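Local coordinates for protein predicted DNA-binding transcriptional regulator (Aliivibrio fischeri ES114, PDB 7DWN) that probably binds cis-regulatory DNA and controls transcription as a tetrameric regulator of the LysR family, at residues Lys110-Phe115 against Asp119-Leu124; Gln160-Ala165 against Ile287-Asp292. One frame throughout, in Å; residues are numbered along the deposited sequence.

How the contacts relate
Both contacts lie in the LysR substrate-binding domain, and helix 279-290 joins them. The centres of contact 1 and contact 2 are about 15 Å apart. Contact 1 closes the end of helix 101-114 onto strand 123-128. Contact 2 sets the C-terminal end of helix 279-290 against strand 160-174 of the same sheet. Helix 279-290 touches helix 101-114 and the residue after it: Phe115 CE1 of contact 1 is 3.4 Å from Ile287 CD1 of contact 2, and Met111 CE is 3.6 Å from Leu288 CD2. Contact 1 also borders a second subunit, whereas no other chain of the assembly touches contact 2. The joint is apolar, with Ile287 CG2 also meeting Met111 and Ala114.

Contact 1: residues Lys110-Phe115 against Asp119-Leu124; sequences KMQQAF and DYKPIL
Phe115, which packs on Pro122 and Leu124, has its backbone N bonded to Met111 O of helix 101-114 at 3.0 Å. A weak second bond runs from Phe115 N to Gln112 O at 3.3 Å. The contact lies within the beta-alpha-beta unit of strand 94-99, helix 101-114 and strand 123-128. Its two strands run parallel, and Ile123 bonds through its backbone to Val95.

The Phe115 ring lies between the end of the helix and Pro122, with Leu124 at its edge. With CG set beside the backbone N (chi1 -69°), one face lies over the helix. There Met111 O sits 3.4 Å above the ring plane, toward the rim. Pro122 covers the opposite face in a CH-pi contact. Pro122 CD is 3.8 Å from the Phe115 ring centroid and 24° off the ring normal. Pro122 also touches Lys283 of helix 279-290.

Both sides also meet a second subunit. Gln112 packs on Gln235 of that subunit, and Leu124 pairs in parallel with one of its strands, so the sheet continues across the interface. Lys121 NZ makes a weak hydrogen bond to Ile218 O of the second subunit. The Gln112 side chain lies near Lys121 and Leu124, but its amide orientation is doubtful. At the ring edge, Phe115 CE2 is 3.8 Å from both Leu124 CG and Leu124 CD1.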
loop_
_atom_site.group_PDB
_atom_site.type_symbol
_atom_site.label_atom_id
_atom_site.label_comp_id
_atom_site.label_asym_id
_atom_site.label_seq_id
_atom_site.Cartn_x
_atom_site.Cartn_y
_atom_site.Cartn_z
ATOM N N LYS A 110 -30.510 14.002 20.317
ATOM C CA LYS A 110 -31.764 13.300 20.577
ATOM C C LYS A 110 -31.519 11.842 20.966
ATOM O O LYS A 110 -32.146 11.327 21.899
ATOM C CB LYS A 110 -32.671 13.399 19.349
ATOM C CG LYS A 110 -32.942 14.837 18.906
ATOM C CD LYS A 110 -33.767 14.895 17.633
ATOM C CE LYS A 110 -33.049 14.206 16.487
ATOM N NZ LYS A 110 -33.525 14.694 15.166
ATOM N N MET A 111 -30.610 11.165 20.261
ATOM C CA MET A 111 -30.193 9.815 20.645
ATOM C C MET A 111 -29.653 9.784 22.070
ATOM O O MET A 111 -29.951 8.866 22.847
ATOM C CB MET A 111 -29.119 9.330 19.675
ATOM C CG MET A 111 -29.326 7.962 19.074
ATOM S SD MET A 111 -27.921 7.573 18.015
ATOM C CE MET A 111 -27.762 9.107 17.101
ATOM N N GLN A 112 -28.829 10.775 22.414
ATOM C CA GLN A 112 -28.215 10.848 23.732
ATOM C C GLN A 112 -29.273 10.979 24.812
ATOM O O GLN A 112 -29.143 10.401 25.896
ATOM C CB GLN A 112 -27.250 12.034 23.778
ATOM C CG GLN A 112 -26.416 12.138 25.042
ATOM C CD GLN A 112 -25.192 11.248 25.001
ATOM O OE1 GLN A 112 -24.963 10.533 24.025
ATOM N NE2 GLN A 112 -24.394 11.290 26.061
ATOM N N GLN A 113 -30.330 11.740 24.533
ATOM C CA GLN A 113 -31.425 11.807 25.490
ATOM C C GLN A 113 -32.206 10.498 25.525
ATOM O O GLN A 113 -32.677 10.080 26.589
ATOM C CB GLN A 113 -32.349 12.980 25.176
ATOM C CG GLN A 113 -33.441 13.166 26.216
ATOM C CD GLN A 113 -32.909 13.094 27.637
ATOM O OE1 GLN A 113 -31.880 13.688 27.961
ATOM N NE2 GLN A 113 -33.609 12.356 28.492
ATOM N N ALA A 114 -32.350 9.832 24.375
ATOM C CA ALA A 114 -33.028 8.537 24.359
ATOM C C ALA A 114 -32.293 7.515 25.216
ATOM O O ALA A 114 -32.910 6.577 25.734
ATOM C CB ALA A 114 -33.170 8.017 22.928
ATOM N N PHE A 115 -30.978 7.676 25.364
ATOM C CA PHE A 115 -30.217 6.803 26.256
ATOM C C PHE A 115 -30.635 6.930 27.719
ATOM O O PHE A 115 -30.282 6.057 28.522
ATOM C CB PHE A 115 -28.720 7.095 26.144
ATOM C CG PHE A 115 -28.116 6.686 24.835
ATOM C CD1 PHE A 115 -28.611 5.602 24.130
ATOM C CD2 PHE A 115 -27.045 7.385 24.311
ATOM C CE1 PHE A 115 -28.043 5.227 22.925
ATOM C CE2 PHE A 115 -26.478 7.016 23.109
ATOM C CZ PHE A 115 -26.978 5.936 22.415
ATOM N N ASP A 119 -32.608 2.543 31.322
ATOM C CA ASP A 119 -31.375 2.821 32.037
ATOM C C ASP A 119 -30.216 1.986 31.499
ATOM O O ASP A 119 -30.410 0.930 30.891
ATOM C CB ASP A 119 -31.557 2.591 33.538
ATOM C CG ASP A 119 -32.434 3.652 34.182
ATOM O OD1 ASP A 119 -32.668 4.709 33.553
ATOM O OD2 ASP A 119 -32.878 3.435 35.327
ATOM N N TYR A 120 -29.002 2.491 31.759
ATOM C CA TYR A 120 -27.720 2.092 31.176
ATOM C C TYR A 120 -27.539 2.811 29.845
ATOM O O TYR A 120 -28.212 2.507 28.855
ATOM C CB TYR A 120 -27.597 0.566 31.050
ATOM C CG TYR A 120 -26.997 0.006 29.773
ATOM C CD1 TYR A 120 -25.690 0.287 29.397
ATOM C CD2 TYR A 120 -27.730 -0.857 28.966
ATOM C CE1 TYR A 120 -25.148 -0.241 28.237
ATOM C CE2 TYR A 120 -27.191 -1.392 27.807
ATOM C CZ TYR A 120 -25.899 -1.080 27.449
ATOM O OH TYR A 120 -25.349 -1.603 26.302
ATOM N N LYS A 121 -26.641 3.791 29.837
ATOM C CA LYS A 121 -26.430 4.637 28.680
ATOM C C LYS A 121 -25.192 4.162 27.938
ATOM O O LYS A 121 -24.118 4.040 28.555
ATOM C CB LYS A 121 -26.292 6.094 29.112
ATOM C CG LYS A 121 -25.032 6.828 28.688
ATOM C CD LYS A 121 -24.472 7.629 29.851
ATOM C CE LYS A 121 -23.200 8.337 29.455
ATOM N NZ LYS A 121 -23.382 9.121 28.203
ATOM N N PRO A 122 -25.298 3.808 26.662
ATOM C CA PRO A 122 -24.102 3.470 25.887
ATOM C C PRO A 122 -23.281 4.714 25.599
ATOM O O PRO A 122 -23.753 5.846 25.707
ATOM C CB PRO A 122 -24.670 2.862 24.594
ATOM C CG PRO A 122 -26.064 2.451 24.947
ATOM C CD PRO A 122 -26.540 3.445 25.958
ATOM N N ILE A 123 -22.025 4.483 25.240
ATOM C CA ILE A 123 -21.058 5.548 25.014
ATOM C C ILE A 123 -20.804 5.666 23.519
ATOM O O ILE A 123 -20.522 4.665 22.850
ATOM C CB ILE A 123 -19.748 5.290 25.775
ATOM C CG1 ILE A 123 -20.024 5.093 27.267
ATOM C CG2 ILE A 123 -18.807 6.444 25.564
ATOM C CD1 ILE A 123 -20.608 6.309 27.944
ATOM N N LEU A 124 -20.900 6.888 22.999
ATOM C CA LEU A 124 -20.707 7.162 21.583
ATOM C C LEU A 124 -19.325 7.751 21.337
ATOM O O LEU A 124 -18.843 8.581 22.115
ATOM C CB LEU A 124 -21.769 8.135 21.065
ATOM C CG LEU A 124 -23.246 7.773 21.226
ATOM C CD1 LEU A 124 -24.121 8.936 20.785
ATOM C CD2 LEU A 124 -23.581 6.518 20.437
#

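Contact 2: residues Gln160-Ala165 against Ile287-Asp292; sequences QSQLIA and ILCNLD
Gln162 lies across Cys289 where the last turn of helix 279-290 meets the first part of strand 160-174. The strand belongs to the mixed sheet of the LysR substrate-binding domain, which is related to periplasmic binding proteins. Ile164 and Ala165 both face Tyr268 of strand 264-272, as in a classic beta bulge. Ile164 is therefore part of an irregular step in the antiparallel pairing. Between the two segments the contacts are of van der Waals type.

The first group of contacts centres on sulfur. Gln162 places CG anti to the backbone N (chi1 171°), and the chain then bends at chi2 (78°). This bend lays CG and the amide carbon CD along the cysteine sulfur. Gln162 CG is 3.5 Å from Cys289 SG, and Gln162 CD is 3.7 Å from the same sulfur. The amide end passes on beside the cysteine backbone, with Gln162 NE2 3.6 Å from Cys289 O.

The second group is aliphatic. Ile164 meets Leu288 in the last turn and Leu291 just beyond the helix, with different branches. Its CD1 meets Leu288, with Ile164 CD1 4.4 Å from Leu288 CB. Its CG2 branch meets Leu291, the first residue after the helix, which has positive phi. Leu288 also packs on Ile145 and Leu147, so it links the contact to strand 145-149.

The third kind of contact sets a methyl against a helix carbonyl: Ile164 CD1 is 3.2 Å from Leu288 O.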
loop_
_atom_site.group_PDB
_atom_site.type_symbol
_atom_site.label_atom_id
_atom_site.label_comp_id
_atom_site.label_asym_id
_atom_site.label_seq_id
_atom_site.Cartn_x
_atom_site.Cartn_y
_atom_site.Cartn_z
ATOM N N GLN A 160 -26.262 -3.118 5.345
ATOM C CA GLN A 160 -27.603 -2.939 5.883
ATOM C C GLN A 160 -27.877 -1.450 6.036
ATOM O O GLN A 160 -27.030 -0.706 6.542
ATOM C CB GLN A 160 -27.759 -3.644 7.230
ATOM C CG GLN A 160 -27.475 -5.130 7.194
ATOM C CD GLN A 160 -27.448 -5.746 8.579
ATOM O OE1 GLN A 160 -26.558 -6.533 8.900
ATOM N NE2 GLN A 160 -28.426 -5.391 9.408
ATOM N N SER A 161 -29.055 -1.020 5.598
ATOM C CA SER A 161 -29.424 0.386 5.625
ATOM C C SER A 161 -30.756 0.568 6.333
ATOM O O SER A 161 -31.627 -0.306 6.293
ATOM C CB SER A 161 -29.511 0.967 4.209
ATOM O OG SER A 161 -30.441 0.244 3.421
ATOM N N GLN A 162 -30.902 1.718 6.985
ATOM C CA GLN A 162 -32.162 2.131 7.592
ATOM C C GLN A 162 -32.384 3.597 7.263
ATOM O O GLN A 162 -31.549 4.441 7.604
ATOM C CB GLN A 162 -32.159 1.919 9.109
ATOM C CG GLN A 162 -33.357 2.537 9.823
ATOM C CD GLN A 162 -34.621 1.709 9.678
ATOM O OE1 GLN A 162 -34.584 0.575 9.201
ATOM N NE2 GLN A 162 -35.749 2.272 10.097
ATOM N N LEU A 163 -33.493 3.896 6.595
ATOM C CA LEU A 163 -33.840 5.282 6.310
ATOM C C LEU A 163 -34.297 5.956 7.596
ATOM O O LEU A 163 -35.296 5.550 8.199
ATOM C CB LEU A 163 -34.926 5.349 5.239
ATOM C CG LEU A 163 -35.284 6.729 4.676
ATOM C CD1 LEU A 163 -35.677 6.608 3.216
ATOM C CD2 LEU A 163 -36.412 7.376 5.469
ATOM N N ILE A 164 -33.561 6.979 8.024
ATOM C CA ILE A 164 -33.931 7.692 9.240
ATOM C C ILE A 164 -35.033 8.698 8.953
ATOM O O ILE A 164 -36.058 8.733 9.644
ATOM C CB ILE A 164 -32.699 8.371 9.861
ATOM C CG1 ILE A 164 -31.617 7.331 10.158
ATOM C CG2 ILE A 164 -33.091 9.128 11.120
ATOM C CD1 ILE A 164 -32.121 6.136 10.935
ATOM N N ALA A 165 -34.844 9.527 7.928
ATOM C CA ALA A 165 -35.824 10.557 7.628
ATOM C C ALA A 165 -35.653 11.064 6.203
ATOM O O ALA A 165 -34.564 10.996 5.612
ATOM C CB ALA A 165 -35.727 11.728 8.613
ATOM N N ILE A 287 -32.019 2.224 18.440
ATOM C CA ILE A 287 -32.512 3.565 18.735
ATOM C C ILE A 287 -32.508 4.433 17.481
ATOM O O ILE A 287 -33.396 5.276 17.298
ATOM C CB ILE A 287 -31.687 4.180 19.880
ATOM C CG1 ILE A 287 -31.946 3.389 21.164
ATOM C CG2 ILE A 287 -32.034 5.649 20.077
ATOM C CD1 ILE A 287 -30.976 3.667 22.274
ATOM N N LEU A 288 -31.536 4.230 16.589
ATOM C CA LEU A 288 -31.534 4.947 15.318
ATOM C C LEU A 288 -32.711 4.532 14.443
ATOM O O LEU A 288 -33.369 5.383 13.832
ATOM C CB LEU A 288 -30.214 4.713 14.586
ATOM C CG LEU A 288 -29.040 5.567 15.054
ATOM C CD1 LEU A 288 -27.739 5.022 14.499
ATOM C CD2 LEU A 288 -29.249 7.006 14.611
ATOM N N CYS A 289 -32.989 3.227 14.366
ATOM C CA CYS A 289 -34.137 2.755 13.600
ATOM C C CYS A 289 -35.455 3.224 14.199
ATOM O O CYS A 289 -36.475 3.227 13.501
ATOM C CB CYS A 289 -34.127 1.227 13.510
ATOM S SG CYS A 289 -32.707 0.527 12.646
ATOM N N ASN A 290 -35.485 3.621 15.438
ATOM C CA ASN A 290 -36.705 4.108 15.928
ATOM C C ASN A 290 -36.860 5.566 15.864
ATOM O O ASN A 290 -37.518 5.986 14.962
ATOM C CB ASN A 290 -37.066 3.550 17.255
ATOM C CG ASN A 290 -37.691 2.207 17.104
ATOM O OD1 ASN A 290 -38.863 2.076 17.111
ATOM N ND2 ASN A 290 -36.903 1.241 16.865
ATOM N N LEU A 291 -36.262 6.378 16.695
ATOM C CA LEU A 291 -36.156 7.826 16.438
ATOM C C LEU A 291 -37.482 8.274 15.940
ATOM O O LEU A 291 -37.608 8.980 14.980
ATOM C CB LEU A 291 -35.081 8.156 15.424
ATOM C CG LEU A 291 -33.706 8.598 15.925
ATOM C CD1 LEU A 291 -33.119 9.802 15.251
ATOM C CD2 LEU A 291 -33.649 8.774 17.408
ATOM N N ASP A 292 -38.477 7.727 16.615
ATOM C CA ASP A 292 -39.846 7.958 16.374
ATOM C C ASP A 292 -40.504 7.470 17.661
ATOM O O ASP A 292 -39.889 7.445 18.729
ATOM C CB ASP A 292 -40.271 7.164 15.161
ATOM C CG ASP A 292 -41.727 7.214 14.935
ATOM O OD1 ASP A 292 -42.473 7.611 15.836
ATOM O OD2 ASP A 292 -42.140 6.864 13.837
#